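PDB 7C6O: cobalamin biosynthesis protein CobN from Mycobacterium tuberculosis, which serves as the large, catalytic subunit of cobaltochelatase, the enzyme that probably inserts cobalt into the corrin ring of a cobalamin precursor at the expense of ATP. Local coordinates for residues His522-Pro527 and Gly997-Thr1002; His702-Asn707 and Ala805-Gln810; Gln738-Ala743 and Ala784-Val789. All coordinates share one frame; numbering follows the deposited sequence. Where two conformers were deposited one is given.

Following the chain from the N terminus, the first segment met is His-522 to Pro-527; its partner at 997-1002 comes only some 470 residues later, so contact 1 closes by far the longest loop. It joins the loop between helices 517-522 and 530-539 to the loop that follows strand 995-997 of a mixed sheet. Contact 2 lies within that span, joining the turn before helix 710-722 to the start of helix 807-815. Contact 3 sits inside contact 2 in turn, bringing the end of helix 736-739 onto helix 784-801. The three nest without crossing. Contacts 2 and 3 join segments of the mostly helical region from 702 to 810; the centres of contacts 2 and 3 are about 32 Å apart.

Contact 1 (His522-Pro527 and Gly997-Thr1002); sequences HDPDLP and GSKPGT
Lys-999 reaches across to Asp-525, and its ammonium group forms the salt bridge of this contact: NZ of Lys-999 lies 3.0 Å from OD2 of Asp-525. The nitrogen comes in over the carboxylate, 57° out of its plane. The lysine chain gets there fully stretched, with CG anti to the backbone N (chi1 -178°) and every later torsion extended. NZ of Lys-999 has a second partner in a water, 2.8 Å away, which donates a hydrogen bond to O of His-522, 3.2 Å from the water oxygen. One ammonium therefore serves both a side chain and a carbonyl of the facing loop. On its way the lysine crosses the ring of Pro-524 at roughly a right angle, CD of Lys-999 resting 4.0 Å from CG of Pro-524. Thr-1002 has two conformers, and its side-chain contacts are those of the one described. CG2 of Thr-1002 presses on CB of Asp-525 at 3.5 Å. The hydroxyl turns back into its own loop: OG1 of Thr-1002 donates to O of Lys-999 at 2.7 Å. O of Lys-999 also takes the N-H of Thr-1002, with N 2.9 Å away, from the same face, and a weak bond from NH1 of Arg-945, whose NH2 bonds O of Thr-1002. On the opposing loop, N of Leu-526 is satisfied by O of Asp-523, while OD1 of Asp-523 is bonded to Tyr-473 in helix 464-474. What meets here is a pair of beta turns: a type I turn from Asp-523 to Leu-526, and a type II turn from Lys-999 to Thr-1002 with Pro-1000 and Gly-1001 at its two inner positions, the classic proline-glycine pairing, following strand 995-997 of a mixed sheet.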
loop_
_atom_site.group_PDB
_atom_site.type_symbol
_atom_site.label_atom_id
_atom_site.label_comp_id
_atom_site.label_asym_id
_atom_site.label_seq_id
_atom_site.Cartn_x
_atom_site.Cartn_y
_atom_site.Cartn_z
ATOM N N HIS A 522 -17.767 -2.914 -19.201
ATOM C CA HIS A 522 -18.296 -4.193 -18.730
ATOM C C HIS A 522 -17.295 -5.114 -18.050
ATOM O O HIS A 522 -17.732 -6.043 -17.364
ATOM C CB HIS A 522 -18.935 -4.960 -19.894
ATOM C CG HIS A 522 -20.095 -4.249 -20.516
ATOM N ND1 HIS A 522 -21.369 -4.308 -19.995
ATOM C CD2 HIS A 522 -20.172 -3.461 -21.614
ATOM C CE1 HIS A 522 -22.182 -3.586 -20.745
ATOM N NE2 HIS A 522 -21.481 -3.063 -21.735
ATOM N N ASP A 523 -15.986 -4.930 -18.209
ATOM C CA ASP A 523 -15.008 -5.935 -17.792
ATOM C C ASP A 523 -13.850 -5.296 -17.041
ATOM O O ASP A 523 -12.733 -5.198 -17.564
ATOM C CB ASP A 523 -14.496 -6.715 -19.004
ATOM C CG ASP A 523 -15.618 -7.297 -19.831
ATOM O OD1 ASP A 523 -16.313 -8.211 -19.336
ATOM O OD2 ASP A 523 -15.815 -6.828 -20.970
ATOM N N PRO A 524 -14.071 -4.875 -15.794
ATOM C CA PRO A 524 -12.927 -4.478 -14.961
ATOM C C PRO A 524 -11.938 -5.609 -14.752
ATOM O O PRO A 524 -10.762 -5.336 -14.486
ATOM C CB PRO A 524 -13.580 -4.039 -13.642
ATOM C CG PRO A 524 -14.910 -4.725 -13.629
ATOM C CD PRO A 524 -15.346 -4.791 -15.061
ATOM N N ASP A 525 -12.370 -6.868 -14.913
ATOM C CA ASP A 525 -11.517 -8.043 -14.754
ATOM C C ASP A 525 -10.876 -8.499 -16.059
ATOM O O ASP A 525 -10.540 -9.685 -16.193
ATOM C CB ASP A 525 -12.315 -9.192 -14.131
ATOM C CG ASP A 525 -13.650 -9.415 -14.810
ATOM O OD1 ASP A 525 -14.025 -8.606 -15.686
ATOM O OD2 ASP A 525 -14.327 -10.406 -14.464
ATOM N N LEU A 526 -10.694 -7.594 -17.018
ATOM C CA LEU A 526 -10.055 -7.917 -18.284
ATOM C C LEU A 526 -8.702 -8.584 -18.037
ATOM O O LEU A 526 -7.837 -7.986 -17.383
ATOM C CB LEU A 526 -9.868 -6.652 -19.118
ATOM C CG LEU A 526 -9.159 -6.833 -20.464
ATOM C CD1 LEU A 526 -10.023 -7.642 -21.417
ATOM C CD2 LEU A 526 -8.784 -5.485 -21.078
ATOM N N PRO A 527 -8.491 -9.806 -18.514
ATOM C CA PRO A 527 -7.219 -10.492 -18.266
ATOM C C PRO A 527 -6.117 -9.920 -19.138
ATOM O O PRO A 527 -6.396 -9.226 -20.127
ATOM C CB PRO A 527 -7.532 -11.949 -18.642
ATOM C CG PRO A 527 -8.593 -11.826 -19.688
ATOM C CD PRO A 527 -9.436 -10.649 -19.267
ATOM N N GLY A 997 -16.844 -1.106 -3.452
ATOM C CA GLY A 997 -15.475 -1.114 -3.919
ATOM C C GLY A 997 -15.333 -1.801 -5.260
ATOM O O GLY A 997 -16.320 -2.160 -5.904
ATOM N N SER A 998 -14.076 -1.970 -5.672
ATOM C CA SER A 998 -13.768 -2.652 -6.922
ATOM C C SER A 998 -14.339 -4.066 -6.922
ATOM O O SER A 998 -14.521 -4.685 -5.872
ATOM C CB SER A 998 -12.252 -2.710 -7.138
ATOM O OG SER A 998 -11.719 -1.432 -7.446
ATOM N N LYS A 999 -14.624 -4.570 -8.120
ATOM C CA LYS A 999 -15.053 -5.953 -8.262
ATOM C C LYS A 999 -14.017 -6.878 -7.627
ATOM O O LYS A 999 -12.809 -6.644 -7.771
ATOM C CB LYS A 999 -15.242 -6.304 -9.741
ATOM C CG LYS A 999 -15.734 -7.722 -10.001
ATOM C CD LYS A 999 -16.036 -7.954 -11.475
ATOM C CE LYS A 999 -16.606 -9.349 -11.704
ATOM N NZ LYS A 999 -16.912 -9.618 -13.138
ATOM N N PRO A 1000 -14.447 -7.911 -6.899
ATOM C CA PRO A 1000 -13.486 -8.845 -6.301
ATOM C C PRO A 1000 -12.526 -9.386 -7.346
ATOM O O PRO A 1000 -12.916 -9.708 -8.470
ATOM C CB PRO A 1000 -14.374 -9.955 -5.730
ATOM C CG PRO A 1000 -15.683 -9.310 -5.506
ATOM C CD PRO A 1000 -15.839 -8.262 -6.568
ATOM N N GLY A 1001 -11.258 -9.474 -6.963
ATOM C CA GLY A 1001 -10.225 -9.914 -7.865
ATOM C C GLY A 1001 -9.725 -8.861 -8.826
ATOM O O GLY A 1001 -8.888 -9.180 -9.680
ATOM N N THR A 1002 -10.208 -7.619 -8.732
ATOM C CA THR A 1002 -9.869 -6.552 -9.667
ATOM C C THR A 1002 -9.598 -5.265 -8.897
ATOM O O THR A 1002 -9.810 -5.182 -7.682
ATOM C CB THR A 1002 -10.986 -6.302 -10.691
ATOM O OG1 THR A 1002 -12.011 -5.497 -10.093
ATOM C CG2 THR A 1002 -11.599 -7.601 -11.154
HETATM O O HOH W 1 -18.097 -7.465 -14.487
#

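Contact 2 (His702-Asn707 and Ala805-Gln810); sequences HILGQN and ATEIEQ
His-702 holds CG anti to its backbone N (chi1 -178°), while Glu-807 has CG beside its own N (chi1 -75°) and then an extended chain that carries OE1 to the NE2 edge of the ring. NE2 of His-702 donates to OE1 of Glu-807 at 2.8 Å, in the ring plane and on the syn lone pair, although ring and carboxylate planes stand 78° apart. From the anti side, somewhat out of the carboxylate plane, N of Gly-705 gives OE1 of Glu-807 an almost straight bond of 2.8 Å. Gly-705 occupies the third position of a type II turn that begins at Ile-703. O of Gly-705 receives a CA-H contact from CA of Ala-805, 3.4 Å away, and a water joins that O to O of Ala-805. Beside the turn, CB of Leu-704 and CG1 of Ile-808 make an apolar contact at 4.1 Å. The other carboxylate oxygen, OE2, is held by Thr-838 and the backbone N of Leu-613, and the ring of His-702 lies nearly parallel to that of His-612. With donors at both oxygens, the carboxylate is fixed in rotation, and the bond it accepts requires a proton on NE2 of His-702.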
loop_
_atom_site.group_PDB
_atom_site.type_symbol
_atom_site.label_atom_id
_atom_site.label_comp_id
_atom_site.label_asym_id
_atom_site.label_seq_id
_atom_site.Cartn_x
_atom_site.Cartn_y
_atom_site.Cartn_z
ATOM N N HIS A 702 12.521 14.516 -8.444
ATOM C CA HIS A 702 13.622 13.788 -7.836
ATOM C C HIS A 702 14.364 12.979 -8.890
ATOM O O HIS A 702 13.757 12.415 -9.805
ATOM C CB HIS A 702 13.130 12.860 -6.725
ATOM C CG HIS A 702 14.235 12.118 -6.039
ATOM N ND1 HIS A 702 15.240 12.760 -5.347
ATOM C CD2 HIS A 702 14.507 10.795 -5.956
ATOM C CE1 HIS A 702 16.079 11.864 -4.860
ATOM N NE2 HIS A 702 15.659 10.663 -5.216
ATOM N N ILE A 703 15.687 12.940 -8.763
ATOM C CA ILE A 703 16.542 12.073 -9.565
ATOM C C ILE A 703 17.140 11.033 -8.632
ATOM O O ILE A 703 17.715 11.380 -7.592
ATOM C CB ILE A 703 17.641 12.865 -10.293
ATOM C CG1 ILE A 703 17.024 13.868 -11.267
ATOM C CG2 ILE A 703 18.579 11.921 -11.039
ATOM C CD1 ILE A 703 18.053 14.714 -11.986
ATOM N N LEU A 704 16.986 9.761 -8.996
ATOM C CA LEU A 704 17.415 8.659 -8.146
ATOM C C LEU A 704 18.868 8.836 -7.721
ATOM O O LEU A 704 19.748 9.065 -8.555
ATOM C CB LEU A 704 17.235 7.340 -8.902
ATOM C CG LEU A 704 16.745 6.101 -8.155
ATOM C CD1 LEU A 704 15.457 6.401 -7.411
ATOM C CD2 LEU A 704 16.532 4.963 -9.143
ATOM N N GLY A 705 19.108 8.760 -6.412
ATOM C CA GLY A 705 20.445 8.858 -5.864
ATOM C C GLY A 705 20.982 10.261 -5.685
ATOM O O GLY A 705 22.124 10.413 -5.233
ATOM N N GLN A 706 20.204 11.289 -6.006
ATOM C CA GLN A 706 20.669 12.674 -5.981
ATOM C C GLN A 706 20.059 13.379 -4.773
ATOM O O GLN A 706 18.894 13.786 -4.801
ATOM C CB GLN A 706 20.304 13.376 -7.287
ATOM C CG GLN A 706 20.657 14.848 -7.343
ATOM C CD GLN A 706 20.300 15.463 -8.680
ATOM O OE1 GLN A 706 19.422 16.322 -8.768
ATOM N NE2 GLN A 706 20.975 15.018 -9.734
ATOM N N ASN A 707 20.847 13.517 -3.703
ATOM C CA ASN A 707 20.351 14.219 -2.528
ATOM C C ASN A 707 20.390 15.729 -2.764
ATOM O O ASN A 707 21.353 16.244 -3.337
ATOM C CB ASN A 707 21.176 13.859 -1.291
ATOM C CG ASN A 707 22.668 14.007 -1.517
ATOM O OD1 ASN A 707 23.212 13.504 -2.501
ATOM N ND2 ASN A 707 23.337 14.705 -0.607
ATOM N N ALA A 805 21.520 9.734 -1.122
ATOM C CA ALA A 805 22.622 9.456 -2.034
ATOM C C ALA A 805 22.935 7.970 -2.165
ATOM O O ALA A 805 23.767 7.611 -3.006
ATOM C CB ALA A 805 23.875 10.209 -1.582
ATOM N N THR A 806 22.301 7.104 -1.372
ATOM C CA THR A 806 22.527 5.666 -1.446
ATOM C C THR A 806 21.464 4.933 -2.255
ATOM O O THR A 806 21.513 3.702 -2.335
ATOM C CB THR A 806 22.589 5.054 -0.038
ATOM O OG1 THR A 806 21.267 4.971 0.510
ATOM C CG2 THR A 806 23.459 5.897 0.882
ATOM N N GLU A 807 20.513 5.655 -2.855
ATOM C CA GLU A 807 19.382 5.005 -3.516
ATOM C C GLU A 807 19.839 4.105 -4.658
ATOM O O GLU A 807 19.365 2.972 -4.800
ATOM C CB GLU A 807 18.399 6.059 -4.026
ATOM C CG GLU A 807 17.561 6.705 -2.938
ATOM C CD GLU A 807 16.849 7.954 -3.420
ATOM O OE1 GLU A 807 17.037 8.334 -4.598
ATOM O OE2 GLU A 807 16.108 8.559 -2.619
ATOM N N ILE A 808 20.751 4.599 -5.495
ATOM C CA ILE A 808 21.226 3.793 -6.613
ATOM C C ILE A 808 22.125 2.670 -6.111
ATOM O O ILE A 808 22.089 1.547 -6.630
ATOM C CB ILE A 808 21.932 4.684 -7.649
ATOM C CG1 ILE A 808 20.905 5.549 -8.386
ATOM C CG2 ILE A 808 22.720 3.843 -8.636
ATOM C CD1 ILE A 808 21.503 6.446 -9.450
ATOM N N GLU A 809 22.925 2.944 -5.078
ATOM C CA GLU A 809 23.741 1.889 -4.486
ATOM C C GLU A 809 22.873 0.748 -3.972
ATOM O O GLU A 809 23.241 -0.426 -4.097
ATOM C CB GLU A 809 24.605 2.457 -3.360
ATOM C CG GLU A 809 25.606 1.463 -2.784
ATOM C CD GLU A 809 26.445 0.793 -3.861
ATOM O OE1 GLU A 809 26.418 -0.453 -3.952
ATOM O OE2 GLU A 809 27.121 1.514 -4.624
ATOM N N GLN A 810 21.702 1.069 -3.413
ATOM C CA GLN A 810 20.832 0.020 -2.891
ATOM C C GLN A 810 20.167 -0.772 -4.011
ATOM O O GLN A 810 19.880 -1.961 -3.834
ATOM C CB GLN A 810 19.783 0.617 -1.953
ATOM C CG GLN A 810 20.332 1.053 -0.598
ATOM C CD GLN A 810 20.770 -0.118 0.276
ATOM O OE1 GLN A 810 20.432 -1.272 0.010
ATOM N NE2 GLN A 810 21.523 0.179 1.326
HETATM O O HOH W 2 24.780 9.348 -5.104
#

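Contact 3 (Gln738-Ala743 and Ala784-Val789)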
loop_
_atom_site.group_PDB
_atom_site.type_symbol
_atom_site.label_atom_id
_atom_site.label_comp_id
_atom_site.label_asym_id
_atom_site.label_seq_id
_atom_site.Cartn_x
_atom_site.Cartn_y
_atom_site.Cartn_z
ATOM N N GLN A 738 6.181 27.665 14.441
ATOM C CA GLN A 738 5.494 27.607 15.728
ATOM C C GLN A 738 6.414 28.062 16.854
ATOM O O GLN A 738 6.036 28.898 17.684
ATOM C CB GLN A 738 4.992 26.188 15.996
ATOM C CG GLN A 738 3.657 25.854 15.359
ATOM C CD GLN A 738 3.221 24.430 15.650
ATOM O OE1 GLN A 738 4.036 23.583 16.020
ATOM N NE2 GLN A 738 1.930 24.160 15.486
ATOM N N ALA A 739 7.632 27.515 16.897
ATOM C CA ALA A 739 8.609 27.937 17.892
ATOM C C ALA A 739 8.973 29.407 17.747
ATOM O O ALA A 739 9.475 30.008 18.703
ATOM C CB ALA A 739 9.869 27.075 17.794
ATOM N N LEU A 740 8.734 29.996 16.579
ATOM C CA LEU A 740 8.991 31.410 16.352
ATOM C C LEU A 740 7.759 32.282 16.562
ATOM O O LEU A 740 7.848 33.499 16.376
ATOM C CB LEU A 740 9.538 31.629 14.937
ATOM C CG LEU A 740 10.958 31.129 14.669
ATOM C CD1 LEU A 740 11.369 31.431 13.237
ATOM C CD2 LEU A 740 11.938 31.750 15.655
ATOM N N GLY A 741 6.617 31.700 16.931
ATOM C CA GLY A 741 5.460 32.506 17.273
ATOM C C GLY A 741 4.153 32.169 16.579
ATOM O O GLY A 741 3.082 32.508 17.093
ATOM N N LEU A 742 4.212 31.513 15.423
ATOM C CA LEU A 742 2.997 31.242 14.664
ATOM C C LEU A 742 2.193 30.109 15.294
ATOM O O LEU A 742 2.739 29.192 15.911
ATOM C CB LEU A 742 3.330 30.887 13.214
ATOM C CG LEU A 742 3.670 32.025 12.252
ATOM C CD1 LEU A 742 3.799 31.487 10.829
ATOM C CD2 LEU A 742 2.622 33.125 12.318
ATOM N N ALA A 743 0.873 30.177 15.120
ATOM C CA ALA A 743 0.003 29.120 15.624
ATOM C C ALA A 743 -0.069 27.946 14.654
ATOM O O ALA A 743 -0.179 26.791 15.082
ATOM C CB ALA A 743 -1.394 29.672 15.897
ATOM N N ALA A 784 14.751 29.285 22.879
ATOM C CA ALA A 784 15.066 27.913 23.266
ATOM C C ALA A 784 14.315 26.906 22.405
ATOM O O ALA A 784 14.883 25.892 21.986
ATOM C CB ALA A 784 14.745 27.697 24.744
ATOM N N ASP A 785 13.035 27.169 22.133
ATOM C CA ASP A 785 12.253 26.259 21.301
ATOM C C ASP A 785 12.799 26.212 19.880
ATOM O O ASP A 785 12.948 25.132 19.295
ATOM C CB ASP A 785 10.783 26.678 21.305
ATOM C CG ASP A 785 10.091 26.363 22.615
ATOM O OD1 ASP A 785 10.385 25.299 23.199
ATOM O OD2 ASP A 785 9.255 27.177 23.060
ATOM N N ALA A 786 13.107 27.378 19.308
ATOM C CA ALA A 786 13.656 27.411 17.956
ATOM C C ALA A 786 15.010 26.718 17.891
ATOM O O ALA A 786 15.321 26.038 16.907
ATOM C CB ALA A 786 13.767 28.855 17.466
ATOM N N ALA A 787 15.830 26.874 18.934
ATOM C CA ALA A 787 17.123 26.200 18.954
ATOM C C ALA A 787 16.962 24.686 19.019
ATOM O O ALA A 787 17.764 23.952 18.427
ATOM C CB ALA A 787 17.963 26.703 20.128
ATOM N N ALA A 788 15.935 24.203 19.721
ATOM C CA ALA A 788 15.691 22.765 19.773
ATOM C C ALA A 788 15.284 22.227 18.406
ATOM O O ALA A 788 15.643 21.100 18.045
ATOM C CB ALA A 788 14.621 22.449 20.816
ATOM N N VAL A 789 14.538 23.018 17.632
ATOM C CA VAL A 789 14.157 22.598 16.287
ATOM C C VAL A 789 15.377 22.569 15.374
ATOM O O VAL A 789 15.579 21.616 14.612
ATOM C CB VAL A 789 13.057 23.518 15.727
ATOM C CG1 VAL A 789 12.739 23.148 14.282
ATOM C CG2 VAL A 789 11.807 23.434 16.588
#
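Ala-739 lays its methyl on a flat group of the other helix, the peptide linking Asp-785 to Ala-786: CB of Ala-739 stands almost directly above N of Ala-786, 3.6 Å from it, over one face of the amide. The N-H at the edge of that peptide is turned to OD1 of Asn-783 instead. The carboxylate of Asp-785 takes no part in the touching; its CB alone meets the same methyl, CB of Ala-739 lying 3.6 Å from CB of Asp-785. With CG beside its own backbone N, chi1 -73° turns the carboxylate off the methyl, leaving CB as the part that touches. CB of Ala-786 and, one turn further along the helix, CG2 of Val-789 make looser apolar contacts with it, each 4.3 Å from CB of Ala-739. Leu-740 adds a second point of contact, resting its CD2 on CB of Ala-786, with CD2 of Leu-740 at 3.9 Å, while its side chain also packs on Thr-756, Lys-759 and Ala-760 of helix 750-769. No hydrogen bond joins the two segments directly; small side chains let the backbones come close, CA of Ala-739 being 5.1 Å from CA of Ala-786. Asn-783 nevertheless links them, because its ND2 makes a weak bond to O of Ala-739. The amide of Gln-738 lies away from the interface, its NE2 reaching weakly to O of Ala-743 and its OE1 taking the N-H of Gly-735. Two helix ends thus pack together: the short helix 736-739 finishes in a Schellman motif at Gly-741, whose phi of 128° suits glycine and whose N bonds to O of Gln-738, and it sets Ala-739 against the first turn of helix 784-801, which begins just after Asn-783.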